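Long-range contact in response regulator receiver protein (Desulfuromonas acetoxidans, PDB 2ZAY), which probably takes part in two-component signal transduction, this chain being its CheY-like receiver domain: residues Ile86-Arg91 with Ile109-Asn114. Residues are numbered along the deposited sequence; the frame is centred on the assembly and turned at random.
Sequences IALSGR and IAKPVN
L88 lies alongside I109, both side chains on the same face of the sheet, its CD1 3.6 Å from I109 CB, while its other methyl, CD2, meets V113 CG2 at 3.9 Å with the two side chains at about a right angle. The CD1 methyl of I109 reaches on to I86 CG2 (3.8 Å); I109 CG1 stands anti to the carbonyl carbon (chi1 -54°), which carries its chain toward I86. L118 of helix 115-129 packs on both I109 and V113. The parallel strands are joined by I109 N to A87 O and S89 N to I109 O (3.0 Å); K111 N to S89 O (2.8 Å) carries the pattern one step into the loop, almost straight at the hydrogen (176°) although the donor sits well above the carbonyl plane. K111 runs its CD past G90 N at 3.8 Å, then bends at chi3 and chi4 across L88, bringing NZ to 3.6 Å from L88 CB; there the ammonium forms a salt bridge with D15. With an alanine in place of L88, I109 CB and V113 CG2 would probably lose the methyls packed against them, and the K111 amine its confinement beside the strand. On the opposite face S89 OG accepts from R91 N (3.1 Å), an ST turn, and also bonds to E96. The peptide between K111 and P112 is cis. The contact lies at the carboxy-terminal ends of strands 85-89 and 107-110, a beta-alpha-beta unit linked by helix 94-103; S89 and K111 with its cis-proline probably correspond to the Ser/Thr and lysine flanking the phospho-acceptor position in CheY-like receivers, and D15 to a residue of their acidic pocket.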
loop_
_atom_site.group_PDB
_atom_site.type_symbol
_atom_site.label_atom_id
_atom_site.label_comp_id
_atom_site.label_asym_id
_atom_site.label_seq_id
_atom_site.Cartn_x
_atom_site.Cartn_y
_atom_site.Cartn_z
ATOM N N ILE A 86 0.953 0.534 -3.901
ATOM C CA ILE A 86 0.202 1.781 -4.044
ATOM C C ILE A 86 0.624 2.701 -2.906
ATOM O O ILE A 86 0.717 2.261 -1.760
ATOM C CB ILE A 86 -1.328 1.556 -3.917
ATOM C CG1 ILE A 86 -1.865 0.807 -5.144
ATOM C CG2 ILE A 86 -2.047 2.913 -3.763
ATOM C CD1 ILE A 86 -3.355 0.540 -5.064
ATOM N N ALA A 87 0.894 3.965 -3.216
ATOM C CA ALA A 87 1.273 4.916 -2.181
ATOM C C ALA A 87 0.073 5.738 -1.737
ATOM O O ALA A 87 -0.749 6.152 -2.553
ATOM C CB ALA A 87 2.378 5.850 -2.684
ATOM N N LEU A 88 -0.011 5.962 -0.431
ATOM C CA LEU A 88 -1.068 6.756 0.175
ATOM C C LEU A 88 -0.341 7.932 0.819
ATOM O O LEU A 88 0.597 7.738 1.582
ATOM C CB LEU A 88 -1.790 5.932 1.242
ATOM C CG LEU A 88 -3.238 5.512 0.983
ATOM C CD1 LEU A 88 -3.400 4.937 -0.413
ATOM C CD2 LEU A 88 -3.651 4.507 2.054
ATOM N N SER A 89 -0.747 9.157 0.514
ATOM C CA SER A 89 -0.047 10.283 1.108
ATOM C C SER A 89 -0.945 11.405 1.574
ATOM O O SER A 89 -1.900 11.785 0.893
ATOM C CB SER A 89 0.988 10.840 0.130
ATOM O OG SER A 89 1.620 11.985 0.678
ATOM N N GLY A 90 -0.619 11.927 2.751
ATOM C CA GLY A 90 -1.377 13.024 3.314
ATOM C C GLY A 90 -0.865 14.364 2.820
ATOM O O GLY A 90 -1.392 15.407 3.202
ATOM N N ARG A 91 0.169 14.343 1.984
ATOM C CA ARG A 91 0.733 15.573 1.429
ATOM C C ARG A 91 0.248 15.701 -0.004
ATOM O O ARG A 91 -0.416 16.669 -0.373
ATOM C CB ARG A 91 2.262 15.527 1.476
ATOM C CG ARG A 91 2.785 15.332 2.878
ATOM C CD ARG A 91 4.292 15.474 2.966
ATOM N NE ARG A 91 4.715 15.464 4.364
ATOM C CZ ARG A 91 5.955 15.691 4.780
ATOM N NH1 ARG A 91 6.916 15.950 3.902
ATOM N NH2 ARG A 91 6.229 15.667 6.079
ATOM N N ILE A 109 -2.496 7.616 -4.148
ATOM C CA ILE A 109 -3.790 8.090 -3.676
ATOM C C ILE A 109 -3.621 9.091 -2.549
ATOM O O ILE A 109 -2.971 8.806 -1.543
ATOM C CB ILE A 109 -4.649 6.920 -3.159
ATOM C CG1 ILE A 109 -4.758 5.839 -4.239
ATOM C CG2 ILE A 109 -6.042 7.425 -2.765
ATOM C CD1 ILE A 109 -5.488 4.590 -3.769
ATOM N N ALA A 110 -4.213 10.267 -2.721
ATOM C CA ALA A 110 -4.128 11.311 -1.712
ATOM C C ALA A 110 -5.127 11.104 -0.578
ATOM O O ALA A 110 -6.294 10.785 -0.816
ATOM C CB ALA A 110 -4.359 12.674 -2.357
ATOM N N LYS A 111 -4.655 11.263 0.654
ATOM C CA LYS A 111 -5.514 11.159 1.827
ATOM C C LYS A 111 -6.292 12.480 1.877
ATOM O O LYS A 111 -5.880 13.466 1.265
ATOM C CB LYS A 111 -4.675 11.019 3.104
ATOM C CG LYS A 111 -4.002 9.667 3.312
ATOM C CD LYS A 111 -3.088 9.722 4.533
ATOM C CE LYS A 111 -3.028 8.394 5.287
ATOM N NZ LYS A 111 -2.533 7.271 4.458
ATOM N N PRO A 112 -7.432 12.518 2.590
ATOM C CA PRO A 112 -8.020 11.403 3.333
ATOM C C PRO A 112 -8.500 10.324 2.377
ATOM O O PRO A 112 -8.872 10.606 1.238
ATOM C CB PRO A 112 -9.163 12.067 4.100
ATOM C CG PRO A 112 -9.576 13.169 3.186
ATOM C CD PRO A 112 -8.249 13.734 2.754
ATOM N N VAL A 113 -8.482 9.087 2.854
ATOM C CA VAL A 113 -8.889 7.946 2.057
ATOM C C VAL A 113 -10.398 7.771 1.979
ATOM O O VAL A 113 -11.105 7.884 2.979
ATOM C CB VAL A 113 -8.285 6.651 2.624
ATOM C CG1 VAL A 113 -8.708 5.459 1.777
ATOM C CG2 VAL A 113 -6.773 6.768 2.674
ATOM N N ASN A 114 -10.881 7.506 0.774
ATOM C CA ASN A 114 -12.293 7.267 0.549
ATOM C C ASN A 114 -12.413 5.797 0.145
ATOM O O ASN A 114 -11.849 5.372 -0.864
ATOM C CB ASN A 114 -12.821 8.165 -0.565
ATOM C CG ASN A 114 -14.261 7.858 -0.915
ATOM O OD1 ASN A 114 -14.591 6.729 -1.288
ATOM N ND2 ASN A 114 -15.129 8.857 -0.795
#